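Local coordinates for mitogen-activated protein kinase (Leishmania major, PDB 3UIB) that probably phosphorylates serine and threonine residues of target proteins using ATP, and here carries the kinase inhibitor SB203580 in a pocket, at residues 47-52 / 110-115; 140-145 / 170-175; 156-161 / 209-214. One frame throughout, in Å; residues are numbered along the deposited sequence.

Contact 1 of 3, residues 47-52 / 110-115; sequences IPVAIK and YLVTEL. With SB2 (4-[5-(4-fluoro-phenyl)-2-(4-methanesulfinyl-phenyl)-3H-imidazol-4-yl]-pyridine), chain B.
Ala-50 and Thr-113 face each other as a hydrogen-bonded antiparallel pair in the sheet of the kinase N-lobe, on the face that receives the inhibitor. Ala-50 N reaches Thr-113 O at 2.9 Å, the donor tilted 33° from the carbonyl plane, while the returning bond from Thr-113 N to Ala-50 O lies in the carbonyl plane. Lys-52 and Leu-111 repeat the pair of hydrogen bonds further along, and the ladder frays at its other end, where Leu-115 N gives only a weak bond to Pro-48 O. This is the gatekeeper region, with Thr-113 in the gatekeeper position just ahead of the hinge. Thr-113 CG2 lies 3.4 Å from the fluorine FD3 of SB2, which also meets Leu-111 CB, and Thr-113 OG1 approaches ring carbon CD2. Ala-50 CB packs against the inhibitor's pyridine, 3.5 Å from CB2, and the SB2 molecule is hydrogen-bonded to the hinge nitrogen of Met-116. On the opposite face the contact is aliphatic, between Val-49, Ile-51 and Val-112. Val-112 CG1 lies 3.8 Å from Val-49 CB; the Val-112 and Ile-51 side chains lie side by side, pointing the same way, with Val-112 CG2 3.8 Å from Ile-51 CG1. Further out, strand 37-42 bonds to the backbones of Val-49 and Ile-51, so strand 48-53 is the middle one of three. On the inhibitor side Leu-111 also rests on Ile-80 of helix 70-85. That helix holds the lysine too: with CG anti to its own nitrogen (chi1 -171°) and the chain extended beyond, Lys-52 carries NZ into a salt bridge with Glu-79 OE1.

Contact 2 of 3, residues 140-145 / 170-175; sequences MYHILL and NNDITI
In the C-lobe of the kinase fold, helix 133-153 packs on the short strand 173-175, which leads into the Asp-Phe-Asn sequence standing where most kinases have DFG, and Ile-143 and His-142 meet Ile-173 at this seam. Ile-173 has its CB directed toward the helix and sets both branches against Ile-143. Its CG2 settles against the helix backbone, 3.8 Å from Ile-143 N, and reaches His-142 CB as well. Its CD1 crosses the side chain of Ile-143, coming within 3.9 Å of CG1. Two residues on, Ile-175 stretches out (chi2 167°) until its CD1 stands 3.4 Å from Ile-143 O, a contact of methyl and carbonyl rather than of two side chains. At the more polar end the imidazole of His-142 and the carboxylate of Asp-172 are turned 73° apart, and CE1 of the former lies 3.8 Å from OD2 of the latter. Each has its stronger partner outside the pair: OD2 of Asp-172 bonds to Tyr-138 OH, and ND1 of His-142 to Asn-90 ND2. The same Asn-90 amide nitrogen bonds to Ile-173 O, tying helix ring and strand backbone to one side chain. Strand 173-175 is an outer strand of its small sheet, paired with 165-167, while Ile-143 also touches Val-223 of helix 215-229, leaving the isoleucines buried between strand and helices.

Contact 3 of 3, residues 156-161 / 209-214; sequences VHRDLH and KGFTKL. With SB2 (4-[5-(4-fluoro-phenyl)-2-(4-methanesulfinyl-phenyl)-3H-imidazol-4-yl]-pyridine), chain B.
Arg-158 lays its guanidinium over one face of the Phe-211 ring, and this is where the contact is densest. The planes are 29° apart although the two side chains cross at about a right angle; CZ of the phenyl ring stands 3.3 Å above the guanidinium plane, offset toward its rim, and 3.6 Å from Arg-158 NE. The arginine chain, extended from CG to NE, slides along the ring as well, with CG and CD both close to Phe-211 CE2. On the phenylalanine, chi1 of 73° brings the ring to the arginine, and chi2 of -87° turns its face to it. Val-156 fills in beside it: CG1 lies at the ring edge, 4.4 Å from CE2, and CG2 presses on the backbone of Lys-213, 3.8 Å from CA. Arg-158 belongs to the HRD motif, His-157 to Asp-159, of the catalytic loop. Asp-216, in the helix that follows the second segment, takes hydrogen bonds from the backbone nitrogens of His-157 and Arg-158, an interaction well known in protein kinases, and so joins the same two regions by polar means. Outside this patch the contact thins. Thr-212 turns its side chain from the loop opposite and is exposed; its OG1 accepts a weak capping bond from Leu-214 N ahead of helix 215-229. Lys-213 bends twice near its end and sends NZ to His-151 O. The first segment runs on away from Phe-211 toward the inhibitor, where His-161, whose ND1 makes a weak bond to Asp-159 O, meets the sulfinyl methyl of SB2 edge-on, CE1 3.4 Å from C1.

Overall arrangement
The three contacts sample one kinase domain from lobe to lobe. Contact 1, in the N-lobe, is strand on strand, partly buried and held by a ladder of backbone bonds. Contact 2, helix on strand, is buried and mainly aliphatic, with its histidine and aspartate finding their stronger partners outside it. Contact 3 joins two loops nearer the surface, through a guanidinium over a ring and a few aliphatic touches. Contacts 2 and 3 adjoin: Ile-175 CG2 lies 3.4 Å from His-157 CD2, and Ile-143 packs on Leu-160. Contacts 1 and 3 do not touch, their centres about 27 Å apart, yet both reach SB2, at its fluorophenyl and pyridine rings and its sulfinyl end respectively.

Contact 1 of 3, residues 47-52 / 110-115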
loop_
_atom_site.group_PDB
_atom_site.type_symbol
_atom_site.label_atom_id
_atom_site.label_comp_id
_atom_site.label_asym_id
_atom_site.label_seq_id
_atom_site.Cartn_x
_atom_site.Cartn_y
_atom_site.Cartn_z
ATOM N N ILE A 47 0.712 -7.549 -26.831
ATOM C CA ILE A 47 0.987 -7.500 -25.386
ATOM C C ILE A 47 -0.215 -6.887 -24.632
ATOM O O ILE A 47 -0.629 -5.780 -24.986
ATOM C CB ILE A 47 2.318 -6.764 -25.009
ATOM C CG1 ILE A 47 3.328 -6.655 -26.182
ATOM C CG2 ILE A 47 2.955 -7.399 -23.768
ATOM C CD1 ILE A 47 4.299 -5.452 -26.107
ATOM N N PRO A 48 -0.786 -7.558 -23.596
ATOM C CA PRO A 48 -1.907 -6.942 -22.863
ATOM C C PRO A 48 -1.418 -5.899 -21.858
ATOM O O PRO A 48 -0.655 -6.217 -20.944
ATOM C CB PRO A 48 -2.617 -8.131 -22.206
ATOM C CG PRO A 48 -1.619 -9.241 -22.194
ATOM C CD PRO A 48 -0.425 -8.873 -23.026
ATOM N N VAL A 49 -1.830 -4.638 -22.065
ATOM C CA VAL A 49 -1.420 -3.487 -21.253
ATOM C C VAL A 49 -2.592 -2.744 -20.592
ATOM O O VAL A 49 -3.754 -3.020 -20.897
ATOM C CB VAL A 49 -0.478 -2.517 -22.030
ATOM C CG1 VAL A 49 0.906 -3.126 -22.236
ATOM C CG2 VAL A 49 -1.087 -2.062 -23.358
ATOM N N ALA A 50 -2.271 -1.812 -19.671
ATOM C CA ALA A 50 -3.220 -0.964 -18.951
ATOM C C ALA A 50 -2.868 0.503 -19.206
ATOM O O ALA A 50 -1.752 0.934 -18.901
ATOM C CB ALA A 50 -3.173 -1.267 -17.462
ATOM N N ILE A 51 -3.806 1.254 -19.808
ATOM C CA ILE A 51 -3.598 2.663 -20.142
ATOM C C ILE A 51 -4.453 3.569 -19.251
ATOM O O ILE A 51 -5.677 3.423 -19.210
ATOM C CB ILE A 51 -3.749 2.965 -21.667
ATOM C CG1 ILE A 51 -3.000 1.934 -22.539
ATOM C CG2 ILE A 51 -3.277 4.379 -22.004
ATOM C CD1 ILE A 51 -3.898 0.991 -23.289
ATOM N N LYS A 52 -3.790 4.489 -18.530
ATOM C CA LYS A 52 -4.418 5.454 -17.623
ATOM C C LYS A 52 -4.409 6.837 -18.275
ATOM O O LYS A 52 -3.359 7.295 -18.733
ATOM C CB LYS A 52 -3.672 5.473 -16.273
ATOM C CG LYS A 52 -4.348 6.265 -15.150
ATOM C CD LYS A 52 -3.487 6.266 -13.887
ATOM C CE LYS A 52 -3.700 7.485 -13.023
ATOM N NZ LYS A 52 -2.814 7.470 -11.832
ATOM N N TYR A 110 -1.245 10.344 -20.843
ATOM C CA TYR A 110 -1.450 8.906 -21.016
ATOM C C TYR A 110 -0.318 8.106 -20.341
ATOM O O TYR A 110 0.858 8.431 -20.526
ATOM C CB TYR A 110 -1.559 8.568 -22.526
ATOM C CG TYR A 110 -0.332 8.926 -23.347
ATOM C CD1 TYR A 110 -0.081 10.241 -23.728
ATOM C CD2 TYR A 110 0.569 7.945 -23.755
ATOM C CE1 TYR A 110 1.058 10.579 -24.457
ATOM C CE2 TYR A 110 1.708 8.270 -24.490
ATOM C CZ TYR A 110 1.947 9.588 -24.842
ATOM O OH TYR A 110 3.063 9.910 -25.575
ATOM N N LEU A 111 -0.673 7.080 -19.545
ATOM C CA LEU A 111 0.315 6.240 -18.858
ATOM C C LEU A 111 0.088 4.772 -19.148
ATOM O O LEU A 111 -1.042 4.302 -19.045
ATOM C CB LEU A 111 0.323 6.490 -17.342
ATOM C CG LEU A 111 1.007 7.756 -16.836
ATOM C CD1 LEU A 111 0.837 7.899 -15.339
ATOM C CD2 LEU A 111 2.487 7.790 -17.203
ATOM N N VAL A 112 1.162 4.046 -19.516
ATOM C CA VAL A 112 1.082 2.622 -19.863
ATOM C C VAL A 112 1.948 1.742 -18.939
ATOM O O VAL A 112 3.121 2.043 -18.720
ATOM C CB VAL A 112 1.383 2.372 -21.378
ATOM C CG1 VAL A 112 1.160 0.913 -21.769
ATOM C CG2 VAL A 112 0.555 3.287 -22.278
ATOM N N THR A 113 1.339 0.662 -18.399
ATOM C CA THR A 113 1.942 -0.384 -17.550
ATOM C C THR A 113 1.378 -1.741 -18.031
ATOM O O THR A 113 0.551 -1.757 -18.945
ATOM C CB THR A 113 1.601 -0.185 -16.045
ATOM O OG1 THR A 113 0.186 -0.223 -15.855
ATOM C CG2 THR A 113 2.196 1.086 -15.448
ATOM N N GLU A 114 1.798 -2.865 -17.410
ATOM C CA GLU A 114 1.269 -4.194 -17.734
ATOM C C GLU A 114 -0.156 -4.291 -17.175
ATOM O O GLU A 114 -0.443 -3.675 -16.142
ATOM C CB GLU A 114 2.133 -5.294 -17.098
ATOM C CG GLU A 114 3.378 -5.671 -17.880
ATOM C CD GLU A 114 4.198 -6.774 -17.235
ATOM O OE1 GLU A 114 3.726 -7.935 -17.215
ATOM O OE2 GLU A 114 5.310 -6.478 -16.742
ATOM N N LEU A 115 -1.045 -5.049 -17.840
ATOM C CA LEU A 115 -2.414 -5.206 -17.355
ATOM C C LEU A 115 -2.475 -6.272 -16.272
ATOM O O LEU A 115 -2.018 -7.399 -16.486
ATOM C CB LEU A 115 -3.406 -5.509 -18.492
ATOM C CG LEU A 115 -4.893 -5.601 -18.104
ATOM C CD1 LEU A 115 -5.480 -4.228 -17.774
ATOM C CD2 LEU A 115 -5.701 -6.273 -19.203
HETATM O O2 SB2 B . -8.683 3.340 -5.461
HETATM C C1 SB2 B . -6.131 3.296 -3.962
HETATM S S1 SB2 B . -7.345 2.293 -4.868
HETATM C CA1 SB2 B . -4.988 2.782 -8.118
HETATM C CA2 SB2 B . -5.653 3.002 -6.912
HETATM C CA3 SB2 B . -6.501 2.021 -6.394
HETATM C CA4 SB2 B . -6.683 0.820 -7.089
HETATM C CA5 SB2 B . -6.017 0.599 -8.298
HETATM C CA6 SB2 B . -5.171 1.585 -8.817
HETATM N NB1 SB2 B . -3.582 -3.104 -14.359
HETATM C CB2 SB2 B . -2.490 -2.343 -14.167
HETATM C CB3 SB2 B . -2.542 -1.216 -13.344
HETATM C CB4 SB2 B . -3.741 -0.876 -12.717
HETATM C CB5 SB2 B . -4.862 -1.682 -12.932
HETATM C CB6 SB2 B . -4.753 -2.801 -13.766
HETATM N NC1 SB2 B . -4.556 0.218 -10.726
HETATM C CC2 SB2 B . -4.431 1.406 -10.101
HETATM N NC3 SB2 B . -3.621 2.276 -10.746
HETATM C CC4 SB2 B . -3.180 1.673 -11.864
HETATM C CC5 SB2 B . -3.802 0.325 -11.830
HETATM C CD1 SB2 B . -2.408 2.086 -14.234
HETATM C CD2 SB2 B . -1.491 2.668 -15.118
HETATM C CD3 SB2 B . -0.421 3.427 -14.623
HETATM C CD4 SB2 B . -0.269 3.617 -13.250
HETATM C CD5 SB2 B . -1.181 3.035 -12.371
HETATM C CD6 SB2 B . -2.245 2.271 -12.858
HETATM F FD3 SB2 B . 0.464 3.986 -15.462
#

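Contact 2 of 3, residues 140-145 / 170-175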
loop_
_atom_site.group_PDB
_atom_site.type_symbol
_atom_site.label_atom_id
_atom_site.label_comp_id
_atom_site.label_asym_id
_atom_site.label_seq_id
_atom_site.Cartn_x
_atom_site.Cartn_y
_atom_site.Cartn_z
ATOM N N MET A 140 1.574 -12.750 1.328
ATOM C CA MET A 140 2.236 -11.953 2.360
ATOM C C MET A 140 3.717 -11.761 2.082
ATOM O O MET A 140 4.210 -10.638 2.192
ATOM C CB MET A 140 2.010 -12.530 3.765
ATOM C CG MET A 140 0.614 -12.261 4.328
ATOM S SD MET A 140 0.033 -10.550 4.186
ATOM C CE MET A 140 1.213 -9.687 5.248
ATOM N N TYR A 141 4.413 -12.836 1.673
ATOM C CA TYR A 141 5.835 -12.778 1.349
ATOM C C TYR A 141 6.103 -11.748 0.257
ATOM O O TYR A 141 6.998 -10.919 0.410
ATOM C CB TYR A 141 6.387 -14.171 0.976
ATOM C CG TYR A 141 7.898 -14.211 0.909
ATOM C CD1 TYR A 141 8.673 -14.001 2.046
ATOM C CD2 TYR A 141 8.556 -14.456 -0.295
ATOM C CE1 TYR A 141 10.064 -14.020 1.987
ATOM C CE2 TYR A 141 9.949 -14.480 -0.365
ATOM C CZ TYR A 141 10.698 -14.258 0.780
ATOM O OH TYR A 141 12.068 -14.274 0.730
ATOM N N HIS A 142 5.274 -11.751 -0.799
ATOM C CA HIS A 142 5.396 -10.797 -1.888
ATOM C C HIS A 142 4.956 -9.394 -1.511
ATOM O O HIS A 142 5.626 -8.444 -1.915
ATOM C CB HIS A 142 4.735 -11.319 -3.151
ATOM C CG HIS A 142 5.527 -12.424 -3.780
ATOM N ND1 HIS A 142 6.507 -12.164 -4.719
ATOM C CD2 HIS A 142 5.504 -13.753 -3.530
ATOM C CE1 HIS A 142 7.025 -13.339 -5.028
ATOM N NE2 HIS A 142 6.447 -14.323 -4.344
ATOM N N ILE A 143 3.881 -9.253 -0.695
ATOM C CA ILE A 143 3.405 -7.950 -0.216
ATOM C C ILE A 143 4.544 -7.273 0.557
ATOM O O ILE A 143 4.934 -6.156 0.207
ATOM C CB ILE A 143 2.105 -8.047 0.629
ATOM C CG1 ILE A 143 0.904 -8.551 -0.216
ATOM C CG2 ILE A 143 1.780 -6.690 1.305
ATOM C CD1 ILE A 143 -0.275 -9.045 0.605
ATOM N N LEU A 144 5.103 -7.988 1.566
ATOM C CA LEU A 144 6.215 -7.532 2.408
ATOM C C LEU A 144 7.499 -7.227 1.616
ATOM O O LEU A 144 8.210 -6.286 1.973
ATOM C CB LEU A 144 6.484 -8.505 3.570
ATOM C CG LEU A 144 5.426 -8.569 4.682
ATOM C CD1 LEU A 144 5.787 -9.589 5.710
ATOM C CD2 LEU A 144 5.266 -7.240 5.387
ATOM N N LEU A 145 7.771 -7.987 0.523
ATOM C CA LEU A 145 8.935 -7.742 -0.340
ATOM C C LEU A 145 8.788 -6.420 -1.059
ATOM O O LEU A 145 9.717 -5.617 -1.030
ATOM C CB LEU A 145 9.212 -8.883 -1.329
ATOM C CG LEU A 145 9.912 -10.126 -0.769
ATOM C CD1 LEU A 145 10.056 -11.163 -1.822
ATOM C CD2 LEU A 145 11.269 -9.798 -0.186
ATOM N N ASN A 170 -0.074 -14.538 -14.008
ATOM C CA ASN A 170 0.736 -15.622 -13.447
ATOM C C ASN A 170 0.513 -15.779 -11.921
ATOM O O ASN A 170 1.213 -16.572 -11.285
ATOM C CB ASN A 170 2.225 -15.432 -13.792
ATOM C CG ASN A 170 2.911 -14.305 -13.060
ATOM O OD1 ASN A 170 3.456 -14.485 -11.968
ATOM N ND2 ASN A 170 2.951 -13.134 -13.672
ATOM N N ASN A 171 -0.465 -15.014 -11.351
ATOM C CA ASN A 171 -0.913 -14.988 -9.944
ATOM C C ASN A 171 -0.035 -14.196 -8.944
ATOM O O ASN A 171 -0.458 -13.988 -7.803
ATOM C CB ASN A 171 -1.291 -16.401 -9.430
ATOM C CG ASN A 171 -2.113 -16.435 -8.163
ATOM O OD1 ASN A 171 -3.217 -15.879 -8.086
ATOM N ND2 ASN A 171 -1.593 -17.110 -7.144
ATOM N N ASP A 172 1.148 -13.713 -9.374
ATOM C CA ASP A 172 2.052 -12.967 -8.493
ATOM C C ASP A 172 1.623 -11.533 -8.144
ATOM O O ASP A 172 0.978 -10.859 -8.954
ATOM C CB ASP A 172 3.509 -13.072 -8.962
ATOM C CG ASP A 172 4.108 -14.452 -8.732
ATOM O OD1 ASP A 172 3.488 -15.452 -9.163
ATOM O OD2 ASP A 172 5.192 -14.531 -8.118
ATOM N N ILE A 173 1.974 -11.082 -6.915
ATOM C CA ILE A 173 1.618 -9.779 -6.349
ATOM C C ILE A 173 2.462 -8.566 -6.787
ATOM O O ILE A 173 3.687 -8.652 -6.886
ATOM C CB ILE A 173 1.371 -9.900 -4.821
ATOM C CG1 ILE A 173 -0.131 -10.093 -4.563
ATOM C CG2 ILE A 173 1.969 -8.730 -3.990
ATOM C CD1 ILE A 173 -0.500 -10.576 -3.216
ATOM N N THR A 174 1.779 -7.431 -7.028
ATOM C CA THR A 174 2.363 -6.155 -7.445
ATOM C C THR A 174 1.680 -5.016 -6.681
ATOM O O THR A 174 0.461 -5.042 -6.508
ATOM C CB THR A 174 2.244 -6.011 -8.964
ATOM O OG1 THR A 174 2.904 -7.113 -9.578
ATOM C CG2 THR A 174 2.847 -4.741 -9.490
ATOM N N ILE A 175 2.470 -4.026 -6.232
ATOM C CA ILE A 175 1.995 -2.866 -5.479
ATOM C C ILE A 175 2.009 -1.595 -6.345
ATOM O O ILE A 175 2.981 -1.335 -7.058
ATOM C CB ILE A 175 2.824 -2.699 -4.167
ATOM C CG1 ILE A 175 2.637 -3.908 -3.221
ATOM C CG2 ILE A 175 2.498 -1.386 -3.445
ATOM C CD1 ILE A 175 3.646 -3.988 -2.069
#

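Contact 3 of 3, residues 156-161 / 209-214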
loop_
_atom_site.group_PDB
_atom_site.type_symbol
_atom_site.label_atom_id
_atom_site.label_comp_id
_atom_site.label_asym_id
_atom_site.label_seq_id
_atom_site.Cartn_x
_atom_site.Cartn_y
_atom_site.Cartn_z
ATOM N N VAL A 156 7.370 5.601 1.621
ATOM C CA VAL A 156 6.325 5.108 2.516
ATOM C C VAL A 156 5.037 5.102 1.690
ATOM O O VAL A 156 4.686 6.124 1.092
ATOM C CB VAL A 156 6.190 5.920 3.834
ATOM C CG1 VAL A 156 5.149 5.297 4.761
ATOM C CG2 VAL A 156 7.529 6.033 4.549
ATOM N N HIS A 157 4.374 3.937 1.609
ATOM C CA HIS A 157 3.137 3.790 0.849
ATOM C C HIS A 157 2.046 4.681 1.455
ATOM O O HIS A 157 1.477 5.508 0.740
ATOM C CB HIS A 157 2.699 2.315 0.798
ATOM C CG HIS A 157 1.703 2.029 -0.274
ATOM N ND1 HIS A 157 0.417 2.530 -0.217
ATOM C CD2 HIS A 157 1.845 1.313 -1.408
ATOM C CE1 HIS A 157 -0.183 2.099 -1.312
ATOM N NE2 HIS A 157 0.636 1.359 -2.059
ATOM N N ARG A 158 1.804 4.536 2.784
ATOM C CA ARG A 158 0.848 5.294 3.609
ATOM C C ARG A 158 -0.633 4.917 3.402
ATOM O O ARG A 158 -1.452 5.185 4.285
ATOM C CB ARG A 158 1.086 6.818 3.506
ATOM C CG ARG A 158 0.632 7.627 4.708
ATOM C CD ARG A 158 0.629 9.100 4.373
ATOM N NE ARG A 158 0.026 9.906 5.433
ATOM C CZ ARG A 158 0.085 11.233 5.487
ATOM N NH1 ARG A 158 0.728 11.916 4.547
ATOM N NH2 ARG A 158 -0.491 11.887 6.488
ATOM N N ASP A 159 -0.971 4.277 2.268
ATOM C CA ASP A 159 -2.344 3.874 1.963
ATOM C C ASP A 159 -2.419 2.434 1.378
ATOM O O ASP A 159 -3.021 2.198 0.323
ATOM C CB ASP A 159 -3.021 4.947 1.079
ATOM C CG ASP A 159 -4.507 4.753 0.847
ATOM O OD1 ASP A 159 -5.257 4.667 1.841
ATOM O OD2 ASP A 159 -4.919 4.701 -0.333
ATOM N N LEU A 160 -1.789 1.468 2.080
ATOM C CA LEU A 160 -1.796 0.065 1.647
ATOM C C LEU A 160 -3.084 -0.634 2.080
ATOM O O LEU A 160 -3.434 -0.629 3.261
ATOM C CB LEU A 160 -0.555 -0.710 2.128
ATOM C CG LEU A 160 -0.386 -2.137 1.570
ATOM C CD1 LEU A 160 0.085 -2.118 0.124
ATOM C CD2 LEU A 160 0.571 -2.952 2.427
ATOM N N HIS A 161 -3.788 -1.215 1.102
ATOM C CA HIS A 161 -5.045 -1.945 1.272
ATOM C C HIS A 161 -5.221 -2.937 0.113
ATOM O O HIS A 161 -4.581 -2.758 -0.924
ATOM C CB HIS A 161 -6.248 -0.982 1.410
ATOM C CG HIS A 161 -6.514 -0.117 0.219
ATOM N ND1 HIS A 161 -5.995 1.158 0.127
ATOM C CD2 HIS A 161 -7.286 -0.354 -0.864
ATOM C CE1 HIS A 161 -6.443 1.644 -1.019
ATOM N NE2 HIS A 161 -7.208 0.760 -1.658
ATOM N N LYS A 209 1.972 13.518 12.986
ATOM C CA LYS A 209 2.835 14.116 11.967
ATOM C C LYS A 209 4.138 13.349 11.729
ATOM O O LYS A 209 4.646 13.363 10.607
ATOM C CB LYS A 209 3.100 15.609 12.267
ATOM C CG LYS A 209 3.772 15.910 13.623
ATOM C CD LYS A 209 2.776 16.139 14.774
ATOM C CE LYS A 209 3.437 15.998 16.126
ATOM N NZ LYS A 209 2.442 15.945 17.230
ATOM N N GLY A 210 4.652 12.690 12.772
ATOM C CA GLY A 210 5.903 11.935 12.726
ATOM C C GLY A 210 5.783 10.456 12.401
ATOM O O GLY A 210 6.546 9.637 12.932
ATOM N N PHE A 211 4.838 10.103 11.506
ATOM C CA PHE A 211 4.627 8.731 11.056
ATOM C C PHE A 211 5.830 8.274 10.209
ATOM O O PHE A 211 6.448 9.093 9.518
ATOM C CB PHE A 211 3.306 8.618 10.274
ATOM C CG PHE A 211 3.336 9.228 8.892
ATOM C CD1 PHE A 211 3.058 10.576 8.703
ATOM C CD2 PHE A 211 3.655 8.454 7.779
ATOM C CE1 PHE A 211 3.115 11.147 7.429
ATOM C CE2 PHE A 211 3.713 9.025 6.506
ATOM C CZ PHE A 211 3.439 10.368 6.339
ATOM N N THR A 212 6.169 6.973 10.288
ATOM C CA THR A 212 7.307 6.382 9.576
ATOM C C THR A 212 6.837 5.239 8.681
ATOM O O THR A 212 5.631 4.982 8.616
ATOM C CB THR A 212 8.348 5.877 10.584
ATOM O OG1 THR A 212 7.793 4.777 11.303
ATOM C CG2 THR A 212 8.817 6.959 11.542
ATOM N N LYS A 213 7.794 4.521 8.036
ATOM C CA LYS A 213 7.556 3.343 7.186
ATOM C C LYS A 213 6.714 2.276 7.912
ATOM O O LYS A 213 6.055 1.465 7.257
ATOM C CB LYS A 213 8.892 2.735 6.675
ATOM C CG LYS A 213 9.929 2.403 7.769
ATOM C CD LYS A 213 11.194 1.720 7.239
ATOM C CE LYS A 213 12.304 2.661 6.825
ATOM N NZ LYS A 213 12.081 3.247 5.470
ATOM N N LEU A 214 6.717 2.311 9.261
ATOM C CA LEU A 214 5.983 1.395 10.135
ATOM C C LEU A 214 4.462 1.434 10.015
ATOM O O LEU A 214 3.814 0.459 10.385
ATOM C CB LEU A 214 6.496 1.433 11.580
ATOM C CG LEU A 214 7.919 0.854 11.717
ATOM C CD1 LEU A 214 8.718 1.577 12.745
ATOM C CD2 LEU A 214 7.903 -0.641 11.994
HETATM O O2 SB2 B . -8.683 3.340 -5.461
HETATM C C1 SB2 B . -6.131 3.296 -3.962
HETATM S S1 SB2 B . -7.345 2.293 -4.868
HETATM C CA1 SB2 B . -4.988 2.782 -8.118
HETATM C CA2 SB2 B . -5.653 3.002 -6.912
HETATM C CA3 SB2 B . -6.501 2.021 -6.394
HETATM C CA4 SB2 B . -6.683 0.820 -7.089
HETATM C CA5 SB2 B . -6.017 0.599 -8.298
HETATM C CA6 SB2 B . -5.171 1.585 -8.817
HETATM N NB1 SB2 B . -3.582 -3.104 -14.359
HETATM C CB2 SB2 B . -2.490 -2.343 -14.167
HETATM C CB3 SB2 B . -2.542 -1.216 -13.344
HETATM C CB4 SB2 B . -3.741 -0.876 -12.717
HETATM C CB5 SB2 B . -4.862 -1.682 -12.932
HETATM C CB6 SB2 B . -4.753 -2.801 -13.766
HETATM N NC1 SB2 B . -4.556 0.218 -10.726
HETATM C CC2 SB2 B . -4.431 1.406 -10.101
HETATM N NC3 SB2 B . -3.621 2.276 -10.746
HETATM C CC4 SB2 B . -3.180 1.673 -11.864
HETATM C CC5 SB2 B . -3.802 0.325 -11.830
HETATM C CD1 SB2 B . -2.408 2.086 -14.234
HETATM C CD2 SB2 B . -1.491 2.668 -15.118
HETATM C CD3 SB2 B . -0.421 3.427 -14.623
HETATM C CD4 SB2 B . -0.269 3.617 -13.250
HETATM C CD5 SB2 B . -1.181 3.035 -12.371
HETATM C CD6 SB2 B . -2.245 2.271 -12.858
HETATM F FD3 SB2 B . 0.464 3.986 -15.462
#